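Local coordinates for FrnE protein (Deinococcus radiodurans, PDB 5CO3), which probably acts as a cytoplasmic thiol-disulfide oxidoreductase of the DsbA-like FrnE family, which has a thioredoxin-type fold, at residues E98-F101 with D102-K105; L133-Y136 with M137-Q141; Q82-L85 with D86-Q90; D68-A71 with M72-I76. All coordinates share one frame; numbering follows the deposited sequence.

Contact 1 of 4, residues E98-F101 with D102-K105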
loop_
_atom_site.group_PDB
_atom_site.type_symbol
_atom_site.label_atom_id
_atom_site.label_comp_id
_atom_site.label_asym_id
_atom_site.label_seq_id
_atom_site.Cartn_x
_atom_site.Cartn_y
_atom_site.Cartn_z
ATOM N N GLU A 98 -14.807 -7.742 -2.179
ATOM C CA GLU A 98 -15.844 -7.724 -3.202
ATOM C C GLU A 98 -15.702 -6.455 -4.025
ATOM O O GLU A 98 -16.183 -5.390 -3.639
ATOM C CB GLU A 98 -17.230 -7.818 -2.572
ATOM C CG GLU A 98 -18.352 -8.006 -3.579
ATOM C CD GLU A 98 -19.581 -8.609 -2.946
ATOM O OE1 GLU A 98 -20.382 -7.850 -2.370
ATOM O OE2 GLU A 98 -19.736 -9.844 -3.015
ATOM N N TYR A 99 -15.007 -6.578 -5.148
ATOM C CA TYR A 99 -14.764 -5.432 -6.030
ATOM C C TYR A 99 -15.987 -5.067 -6.865
ATOM O O TYR A 99 -16.810 -5.926 -7.221
ATOM C CB TYR A 99 -13.595 -5.723 -6.961
ATOM C CG TYR A 99 -12.209 -5.693 -6.326
ATOM C CD1 TYR A 99 -12.012 -5.312 -4.995
ATOM C CD2 TYR A 99 -11.096 -6.050 -7.077
ATOM C CE1 TYR A 99 -10.725 -5.284 -4.444
ATOM C CE2 TYR A 99 -9.824 -6.014 -6.552
ATOM C CZ TYR A 99 -9.641 -5.633 -5.229
ATOM O OH TYR A 99 -8.361 -5.601 -4.727
ATOM N N HIS A 100 -16.104 -3.780 -7.179
ATOM C CA HIS A 100 -17.113 -3.319 -8.126
ATOM C C HIS A 100 -16.476 -2.349 -9.114
ATOM O O HIS A 100 -16.571 -1.122 -8.978
ATOM C CB HIS A 100 -18.292 -2.696 -7.379
ATOM C CG HIS A 100 -19.012 -3.668 -6.492
ATOM N ND1 HIS A 100 -19.786 -4.695 -6.988
ATOM C CD2 HIS A 100 -19.058 -3.782 -5.143
ATOM C CE1 HIS A 100 -20.287 -5.393 -5.984
ATOM N NE2 HIS A 100 -19.858 -4.862 -4.854
ATOM N N PHE A 101 -15.802 -2.914 -10.105
ATOM C CA PHE A 101 -15.027 -2.116 -11.029
ATOM C C PHE A 101 -15.936 -1.240 -11.903
ATOM O O PHE A 101 -15.532 -0.167 -12.330
ATOM C CB PHE A 101 -14.161 -3.003 -11.904
ATOM C CG PHE A 101 -12.960 -3.582 -11.202
ATOM C CD1 PHE A 101 -12.265 -2.850 -10.247
ATOM C CD2 PHE A 101 -12.521 -4.859 -11.516
ATOM C CE1 PHE A 101 -11.146 -3.379 -9.618
ATOM C CE2 PHE A 101 -11.409 -5.405 -10.884
ATOM C CZ PHE A 101 -10.712 -4.664 -9.949
ATOM N N ASP A 102 -17.162 -1.701 -12.145
ATOM C CA ASP A 102 -18.137 -0.938 -12.938
ATOM C C ASP A 102 -18.489 0.396 -12.272
ATOM O O ASP A 102 -19.022 1.294 -12.932
ATOM C CB ASP A 102 -19.407 -1.756 -13.136
ATOM C CG ASP A 102 -19.954 -2.278 -11.821
ATOM O OD1 ASP A 102 -19.241 -3.054 -11.154
ATOM O OD2 ASP A 102 -21.076 -1.906 -11.435
ATOM N N ARG A 103 -18.198 0.525 -10.975
ATOM C CA ARG A 103 -18.486 1.756 -10.225
ATOM C C ARG A 103 -17.245 2.604 -9.949
ATOM O O ARG A 103 -17.345 3.702 -9.372
ATOM C CB ARG A 103 -19.168 1.420 -8.889
ATOM C CG ARG A 103 -20.353 0.474 -9.022
ATOM C CD ARG A 103 -21.381 0.696 -7.919
ATOM N NE ARG A 103 -20.849 0.496 -6.570
ATOM C CZ ARG A 103 -21.138 -0.543 -5.785
ATOM N NH1 ARG A 103 -21.961 -1.500 -6.204
ATOM N NH2 ARG A 103 -20.607 -0.622 -4.573
ATOM N N VAL A 104 -16.079 2.104 -10.352
ATOM C CA VAL A 104 -14.815 2.759 -10.037
ATOM C C VAL A 104 -14.745 4.163 -10.638
ATOM O O VAL A 104 -15.082 4.370 -11.810
ATOM C CB VAL A 104 -13.614 1.923 -10.529
ATOM C CG1 VAL A 104 -12.370 2.787 -10.720
ATOM C CG2 VAL A 104 -13.322 0.820 -9.494
ATOM N N LYS A 105 -14.304 5.110 -9.817
ATOM C CA LYS A 105 -14.107 6.496 -10.273
ATOM C C LYS A 105 -12.622 6.715 -10.486
ATOM O O LYS A 105 -11.828 6.621 -9.539
ATOM C CB LYS A 105 -14.662 7.475 -9.248
ATOM C CG LYS A 105 -16.112 7.213 -8.894
ATOM C CD LYS A 105 -17.041 7.395 -10.088
ATOM C CE LYS A 105 -18.509 7.327 -9.637
ATOM N NZ LYS A 105 -18.821 5.997 -8.974
HETATM O O HOH W 1 -19.900 -5.155 -9.663
HETATM O O HOH W 2 -15.600 2.204 -13.835
#
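His100 and Arg103 are joined through the backbone: Arg103 N bonds to His100 O at 3.1 Å, and Val104 N makes the same kind of i to i+3 bond to Phe101 O. Both donors come in from above the carbonyl planes. The chain is thus wound into a short 3-10 turn. Across the turn the side chains of His100 and Arg103 run alongside each other, and the guanidinium stacks on one face of the imidazole. The two planes are 21° apart and their centres are 4.2 Å apart. A bend at chi3 of Arg103 (-60°) turns its end over the ring, where NH2 comes 3.6 Å from CD2 of His100. Water 1 sits at the imidazole edge, in the ring plane. It lies 2.7 Å from His100 ND1 and donates to Asp102 OD1, so it ties the ring to the neighbouring carboxylate. Replacing His100 by alanine would take away the ring, and is likely to leave the guanidinium less fixed in its rotation and water 1 without its ring partner. The buried side of the turn is apolar. Val104 CG2 meets the edge of the Phe101 ring, 3.9 Å from CD1. Beyond the contact, Phe101 packs on Leu85, Met88 and Thr89 of helix 78-93. At the end of the stretch, Lys105 NZ curls back to Arg103 O at 2.8 Å and also bonds to Gly140 O. This is a 3-10 turn in the loop that leads from helix 78-93 to strand 106-107 of a DsbA-like, thioredoxin-fold protein.

Contact 2 of 4, residues L133-Y136 with M137-Q141; sequences LRAY and MSEGQ
Tyr136 and Met137 form a Met-aromatic contact at the C-terminal end of helix 125-137, in a DsbA-like protein. This is the tight, buried part. Met137 SD lies at the edge of the Tyr136 ring, 5.0 Å from its centroid, and the methyl CE touches Tyr136 CD1 at 3.5 Å. A bend at chi2 of Met137 (-64°) turns the thioether toward the ring. Pro23 and Tyr99 also pack on Met137. The looser, solvent-facing part is at Arg134 and Glu139, where charges do the holding. Glu139 OE2 takes a salt bridge from Arg134 NE at 2.6 Å and a second, weak bond from NH2. The guanidinium and carboxylate planes stand 87° apart, and NE meets OE2 from above the carboxylate plane. The other oxygen, OE1, accepts from Gln141 NE2 at 2.9 Å and pairs with Arg131. With an alanine at Glu139, Arg134 and Arg131, already close together, are likely to lose the anion they share, and Gln141 NE2 this acceptor. Gln141 OE1 is bonded in turn to Lys151 NZ. Gly140 has positive phi and turns the chain out of the helix. Water 4 accepts from its N and donates to Tyr136 O. The chain then comes back on itself, and Gln141 N bonds to Ala135 O at 3.1 Å.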
loop_
_atom_site.group_PDB
_atom_site.type_symbol
_atom_site.label_atom_id
_atom_site.label_comp_id
_atom_site.label_asym_id
_atom_site.label_seq_id
_atom_site.Cartn_x
_atom_site.Cartn_y
_atom_site.Cartn_z
ATOM N N LEU A 133 -8.764 2.066 0.086
ATOM C CA LEU A 133 -8.799 0.968 -0.877
ATOM C C LEU A 133 -10.231 0.465 -1.075
ATOM O O LEU A 133 -10.666 0.225 -2.203
ATOM C CB LEU A 133 -7.874 -0.178 -0.423
ATOM C CG LEU A 133 -6.376 0.142 -0.548
ATOM C CD1 LEU A 133 -5.534 -0.890 0.227
ATOM C CD2 LEU A 133 -5.973 0.183 -2.026
ATOM N N ARG A 134 -10.965 0.323 0.025
ATOM C CA ARG A 134 -12.351 -0.116 -0.043
ATOM C C ARG A 134 -13.229 0.917 -0.761
ATOM O O ARG A 134 -14.053 0.577 -1.612
ATOM C CB ARG A 134 -12.887 -0.396 1.367
ATOM C CG ARG A 134 -14.293 -0.982 1.398
ATOM C CD ARG A 134 -14.744 -1.259 2.833
ATOM N NE ARG A 134 -15.870 -0.406 3.201
ATOM C CZ ARG A 134 -16.010 0.210 4.373
ATOM N NH1 ARG A 134 -15.091 0.075 5.328
ATOM N NH2 ARG A 134 -17.080 0.963 4.590
ATOM N N ALA A 135 -13.031 2.187 -0.423
ATOM C CA ALA A 135 -13.801 3.256 -1.045
ATOM C C ALA A 135 -13.599 3.271 -2.560
ATOM O O ALA A 135 -14.533 3.493 -3.317
ATOM C CB ALA A 135 -13.406 4.591 -0.451
ATOM N N TYR A 136 -12.371 3.040 -2.995
ATOM C CA TYR A 136 -12.048 3.081 -4.417
ATOM C C TYR A 136 -12.538 1.836 -5.170
ATOM O O TYR A 136 -13.212 1.930 -6.196
ATOM C CB TYR A 136 -10.537 3.247 -4.603
ATOM C CG TYR A 136 -10.101 3.474 -6.036
ATOM C CD1 TYR A 136 -10.022 2.421 -6.954
ATOM C CD2 TYR A 136 -9.750 4.748 -6.470
ATOM C CE1 TYR A 136 -9.623 2.643 -8.274
ATOM C CE2 TYR A 136 -9.359 4.974 -7.768
ATOM C CZ TYR A 136 -9.287 3.926 -8.668
ATOM O OH TYR A 136 -8.873 4.199 -9.954
ATOM N N MET A 137 -12.182 0.665 -4.655
ATOM C CA MET A 137 -12.396 -0.578 -5.387
ATOM C C MET A 137 -13.811 -1.125 -5.304
ATOM O O MET A 137 -14.250 -1.833 -6.192
ATOM C CB MET A 137 -11.449 -1.671 -4.862
ATOM C CG MET A 137 -9.974 -1.364 -5.048
ATOM S SD MET A 137 -9.490 -1.257 -6.799
ATOM C CE MET A 137 -7.965 -0.360 -6.650
ATOM N N SER A 138 -14.492 -0.851 -4.201
ATOM C CA SER A 138 -15.789 -1.466 -3.947
ATOM C C SER A 138 -16.954 -0.504 -3.881
ATOM O O SER A 138 -18.087 -0.862 -4.224
ATOM C CB SER A 138 -15.749 -2.243 -2.630
ATOM O OG SER A 138 -14.735 -3.240 -2.654
ATOM N N GLU A 139 -16.701 0.710 -3.419
ATOM C CA GLU A 139 -17.818 1.592 -3.090
ATOM C C GLU A 139 -18.058 2.707 -4.087
ATOM O O GLU A 139 -18.931 3.534 -3.863
ATOM C CB GLU A 139 -17.604 2.189 -1.710
ATOM C CG GLU A 139 -17.541 1.103 -0.628
ATOM C CD GLU A 139 -17.220 1.663 0.739
ATOM O OE1 GLU A 139 -16.626 2.752 0.806
ATOM O OE2 GLU A 139 -17.565 1.005 1.753
ATOM N N GLY A 140 -17.303 2.727 -5.178
ATOM C CA GLY A 140 -17.538 3.714 -6.232
ATOM C C GLY A 140 -17.330 5.153 -5.793
ATOM O O GLY A 140 -17.939 6.082 -6.360
ATOM N N GLN A 141 -16.484 5.350 -4.783
ATOM C CA GLN A 141 -16.220 6.695 -4.258
ATOM C C GLN A 141 -15.103 7.386 -5.043
ATOM O O GLN A 141 -14.193 6.743 -5.564
ATOM C CB GLN A 141 -15.858 6.645 -2.769
ATOM C CG GLN A 141 -16.788 5.759 -1.942
ATOM C CD GLN A 141 -17.203 6.392 -0.629
ATOM O OE1 GLN A 141 -17.379 7.613 -0.546
ATOM N NE2 GLN A 141 -17.382 5.563 0.410
HETATM O O HOH W 3 -14.229 4.454 -7.037
HETATM O O HOH W 4 -15.877 0.892 -6.895
#

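Contact 3 of 4, residues Q82-L85 with D86-Q90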
loop_
_atom_site.group_PDB
_atom_site.type_symbol
_atom_site.label_atom_id
_atom_site.label_comp_id
_atom_site.label_asym_id
_atom_site.label_seq_id
_atom_site.Cartn_x
_atom_site.Cartn_y
_atom_site.Cartn_z
ATOM N N GLN A 82 -11.707 -6.255 -20.024
ATOM C CA GLN A 82 -12.763 -6.769 -19.156
ATOM C C GLN A 82 -12.343 -8.097 -18.533
ATOM O O GLN A 82 -12.651 -8.378 -17.373
ATOM C CB GLN A 82 -14.068 -6.948 -19.931
ATOM C CG GLN A 82 -15.218 -7.392 -19.048
ATOM C CD GLN A 82 -15.576 -6.351 -18.018
ATOM O OE1 GLN A 82 -15.759 -5.174 -18.345
ATOM N NE2 GLN A 82 -15.680 -6.772 -16.763
ATOM N N GLY A 83 -11.645 -8.913 -19.313
ATOM C CA GLY A 83 -11.139 -10.175 -18.809
ATOM C C GLY A 83 -10.140 -9.946 -17.701
ATOM O O GLY A 83 -10.090 -10.711 -16.733
ATOM N N SER A 84 -9.335 -8.897 -17.836
ATOM C CA SER A 84 -8.397 -8.539 -16.778
ATOM C C SER A 84 -9.134 -8.097 -15.518
ATOM O O SER A 84 -8.771 -8.491 -14.403
ATOM C CB SER A 84 -7.448 -7.441 -17.253
ATOM O OG SER A 84 -6.600 -7.024 -16.195
ATOM N N LEU A 85 -10.162 -7.265 -15.696
ATOM C CA LEU A 85 -11.008 -6.844 -14.584
ATOM C C LEU A 85 -11.640 -8.061 -13.905
ATOM O O LEU A 85 -11.649 -8.156 -12.685
ATOM C CB LEU A 85 -12.096 -5.874 -15.052
ATOM C CG LEU A 85 -11.620 -4.482 -15.482
ATOM C CD1 LEU A 85 -12.813 -3.580 -15.785
ATOM C CD2 LEU A 85 -10.720 -3.851 -14.428
ATOM N N ASP A 86 -12.176 -8.978 -14.704
ATOM C CA ASP A 86 -12.795 -10.176 -14.151
ATOM C C ASP A 86 -11.789 -10.999 -13.352
ATOM O O ASP A 86 -12.102 -11.465 -12.251
ATOM C CB ASP A 86 -13.412 -11.027 -15.260
ATOM C CG ASP A 86 -14.594 -10.348 -15.923
ATOM O OD1 ASP A 86 -15.135 -9.384 -15.337
ATOM O OD2 ASP A 86 -14.983 -10.787 -17.025
ATOM N N HIS A 87 -10.585 -11.166 -13.898
ATOM C CA HIS A 87 -9.520 -11.881 -13.185
ATOM C C HIS A 87 -9.241 -11.252 -11.831
ATOM O O HIS A 87 -9.203 -11.947 -10.809
ATOM C CB HIS A 87 -8.232 -11.901 -14.003
ATOM C CG HIS A 87 -7.092 -12.593 -13.318
ATOM N ND1 HIS A 87 -5.795 -12.127 -13.375
ATOM C CD2 HIS A 87 -7.054 -13.721 -12.566
ATOM C CE1 HIS A 87 -5.010 -12.934 -12.683
ATOM N NE2 HIS A 87 -5.748 -13.911 -12.187
ATOM N N MET A 88 -9.034 -9.939 -11.815
ATOM C CA MET A 88 -8.720 -9.270 -10.557
ATOM C C MET A 88 -9.892 -9.379 -9.578
ATOM O O MET A 88 -9.688 -9.543 -8.373
ATOM C CB MET A 88 -8.351 -7.790 -10.800
ATOM C CG MET A 88 -6.992 -7.602 -11.476
ATOM S SD MET A 88 -6.463 -5.883 -11.621
ATOM C CE MET A 88 -7.652 -5.261 -12.815
ATOM N N THR A 89 -11.117 -9.279 -10.097
ATOM C CA THR A 89 -12.310 -9.390 -9.258
ATOM C C THR A 89 -12.375 -10.755 -8.566
ATOM O O THR A 89 -12.599 -10.835 -7.354
ATOM C CB THR A 89 -13.589 -9.163 -10.072
ATOM O OG1 THR A 89 -13.602 -7.804 -10.526
ATOM C CG2 THR A 89 -14.816 -9.382 -9.213
ATOM N N GLN A 90 -12.158 -11.818 -9.328
ATOM C CA GLN A 90 -12.213 -13.179 -8.775
ATOM C C GLN A 90 -11.059 -13.453 -7.824
ATOM O O GLN A 90 -11.256 -14.051 -6.767
ATOM C CB GLN A 90 -12.224 -14.200 -9.897
ATOM C CG GLN A 90 -13.549 -14.200 -10.611
ATOM C CD GLN A 90 -13.538 -15.065 -11.830
ATOM O OE1 GLN A 90 -13.241 -16.258 -11.750
ATOM N NE2 GLN A 90 -13.851 -14.473 -12.978
HETATM O O HOH W 5 -5.643 -9.317 -14.537
#
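Gln82 and Asp86 lie one helical turn apart, and their side chains bridge that turn. The Asp86 side chain can be followed outward. Its CB lies beside two carbonyl oxygens of the turn before, 3.5 Å from Gln82 O and 3.6 Å from Gly83 O. Next, CG lies 3.1 Å from Gln82 O, with the two carboxylate oxygens about equally far from that carbonyl. At the tip, OD1 accepts from Gln82 NE2 at 3.0 Å, in a fairly straight bond of 157°. The amide donates in its own plane, but it meets OD1 from above the carboxylate plane, and the two planes are 49° apart. OD2 faces Gln82 CG at 4.0 Å. The bend at chi2 of Gln82 (64°) is what folds the amide back toward Asp86. On another side of the helix, Leu85 CD2 meets Met88 CE at 3.7 Å. Both residues also pack on Phe101, and Leu85 reaches helix 66-74. Leu85 O takes two donors, Thr89 N and Thr89 OG1, the hydroxyl from 2.9 Å and above the carbonyl plane. Water 5 links Ser84 OG to His87 ND1, at the edge of the imidazole. The regular i to i+4 backbone bonds, with polar partners outward and Leu85 and Met88 inward, are typical of an amphipathic alpha helix, here 78-93 of the DsbA-like fold.

Contact 4 of 4, residues D68-A71 with M72-I76; sequences DGLA and MKYSI
Leu70 and Tyr74 are the main pair, one turn apart on helix 66-74. The leucine places CG opposite its own N, with chi1 twisted to -152°, and this carries CD2 toward the later residues. There the methyl meets Tyr74 CD2 at 3.5 Å. Tyr74 holds its CG beside the backbone N, and the two side chains run at a slant to each other. The same methyl has a second neighbour, Ile76 CD1, at 4.0 Å. Ile76 reaches it with CG1 between N and the carbonyl carbon (chi1 58°), and the chain beyond is straight. Backbone bonds keep the pair in step, with Tyr74 N to Leu70 O at 3.1 Å. Ser75 has positive phi, and Ile76 N then bonds to Ala71 O at 3.2 Å, in the carbonyl plane and on a lone pair. A residue in the left-handed conformation, followed by such a 6→1 bond, is consistent with a Schellman motif. The turn leads out of helix 66-74 toward helix 78-93, whose Ala81 packs on Leu70, Ala71 and Ile76. Lys73 is fully extended. Its CB lies over one face of the Tyr74 ring, and its NZ donates to Tyr74 OH at 3.1 Å. Met72 sets CG beside its own N (chi1 -75°), and this brings CG to 3.4 Å from Asp68 O.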
loop_
_atom_site.group_PDB
_atom_site.type_symbol
_atom_site.label_atom_id
_atom_site.label_comp_id
_atom_site.label_asym_id
_atom_site.label_seq_id
_atom_site.Cartn_x
_atom_site.Cartn_y
_atom_site.Cartn_z
ATOM N N ASP A 68 -12.478 0.874 -19.941
ATOM C CA ASP A 68 -11.982 1.635 -21.079
ATOM C C ASP A 68 -10.644 2.305 -20.795
ATOM O O ASP A 68 -9.816 2.430 -21.695
ATOM C CB ASP A 68 -13.014 2.677 -21.506
ATOM C CG ASP A 68 -14.261 2.044 -22.073
ATOM O OD1 ASP A 68 -14.182 0.862 -22.468
ATOM O OD2 ASP A 68 -15.305 2.715 -22.144
ATOM N N GLY A 69 -10.434 2.739 -19.558
ATOM C CA GLY A 69 -9.166 3.325 -19.172
ATOM C C GLY A 69 -8.057 2.293 -19.215
ATOM O O GLY A 69 -6.936 2.574 -19.643
ATOM N N LEU A 70 -8.378 1.085 -18.772
ATOM C CA LEU A 70 -7.445 -0.026 -18.827
ATOM C C LEU A 70 -7.128 -0.389 -20.283
ATOM O O LEU A 70 -5.975 -0.645 -20.628
ATOM C CB LEU A 70 -8.028 -1.223 -18.081
ATOM C CG LEU A 70 -7.072 -2.232 -17.449
ATOM C CD1 LEU A 70 -7.805 -2.927 -16.331
ATOM C CD2 LEU A 70 -6.596 -3.236 -18.477
ATOM N N ALA A 71 -8.159 -0.404 -21.128
ATOM C CA ALA A 71 -7.992 -0.697 -22.554
ATOM C C ALA A 71 -7.031 0.283 -23.220
ATOM O O ALA A 71 -6.177 -0.108 -24.019
ATOM C CB ALA A 71 -9.351 -0.669 -23.269
ATOM N N MET A 72 -7.187 1.560 -22.897
ATOM C CA MET A 72 -6.338 2.598 -23.458
ATOM C C MET A 72 -4.904 2.449 -22.970
ATOM O O MET A 72 -3.954 2.603 -23.740
ATOM C CB MET A 72 -6.882 3.982 -23.102
ATOM C CG MET A 72 -8.110 4.379 -23.912
ATOM S SD MET A 72 -8.854 5.949 -23.407
ATOM C CE MET A 72 -7.677 7.134 -24.052
ATOM N N LYS A 73 -4.761 2.137 -21.687
ATOM C CA LYS A 73 -3.454 2.058 -21.051
ATOM C C LYS A 73 -2.594 0.955 -21.655
ATOM O O LYS A 73 -1.412 1.160 -21.925
ATOM C CB LYS A 73 -3.616 1.833 -19.545
ATOM C CG LYS A 73 -2.320 1.927 -18.760
ATOM C CD LYS A 73 -2.551 1.662 -17.279
ATOM C CE LYS A 73 -1.241 1.591 -16.517
ATOM N NZ LYS A 73 -1.471 1.311 -15.075
ATOM N N TYR A 74 -3.193 -0.210 -21.882
ATOM C CA TYR A 74 -2.438 -1.382 -22.320
ATOM C C TYR A 74 -2.682 -1.741 -23.779
ATOM O O TYR A 74 -2.254 -2.798 -24.236
ATOM C CB TYR A 74 -2.770 -2.579 -21.427
ATOM C CG TYR A 74 -2.414 -2.342 -19.980
ATOM C CD1 TYR A 74 -1.329 -1.548 -19.639
ATOM C CD2 TYR A 74 -3.169 -2.896 -18.955
ATOM C CE1 TYR A 74 -0.998 -1.319 -18.321
ATOM C CE2 TYR A 74 -2.846 -2.671 -17.630
ATOM C CZ TYR A 74 -1.759 -1.879 -17.320
ATOM O OH TYR A 74 -1.428 -1.645 -16.004
ATOM N N SER A 75 -3.366 -0.854 -24.499
ATOM C CA SER A 75 -3.587 -1.015 -25.930
ATOM C C SER A 75 -4.229 -2.353 -26.283
ATOM O O SER A 75 -3.880 -2.971 -27.289
ATOM C CB SER A 75 -2.267 -0.858 -26.686
ATOM O OG SER A 75 -1.616 0.342 -26.314
ATOM N N ILE A 76 -5.164 -2.799 -25.451
ATOM C CA ILE A 76 -5.837 -4.066 -25.697
ATOM C C ILE A 76 -7.308 -3.828 -26.001
ATOM O O ILE A 76 -7.810 -2.717 -25.823
ATOM C CB ILE A 76 -5.703 -5.020 -24.494
ATOM C CG1 ILE A 76 -6.284 -4.367 -23.237
ATOM C CG2 ILE A 76 -4.241 -5.414 -24.288
ATOM C CD1 ILE A 76 -6.127 -5.192 -21.974
#

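In the fold
Contact 4 lies at the surface, while contacts 1, 2 and 3 are each partly buried. Contacts 3 and 4 sit on successive helices, 78-93 and 66-74. They meet through apolar groups, with Leu85 CD2 against Leu70 CD1 at 3.6 Å. Contact 1 is a loop set between helix 78-93 and contact 2. Its Phe101 packs on contact 3. Toward contact 2 it adds polar links (Lys105 to Gly140, Glu98 to Ser138) to apolar packing of Tyr99 and Phe101 on Met137. Contacts 2 and 4 do not touch. Contact 1 carries a guanidinium-imidazole stack, contact 2 a salt bridge, and contact 3 an amide-carboxylate bond with an apolar inner side. Methyl and ring contacts dominate contact 4.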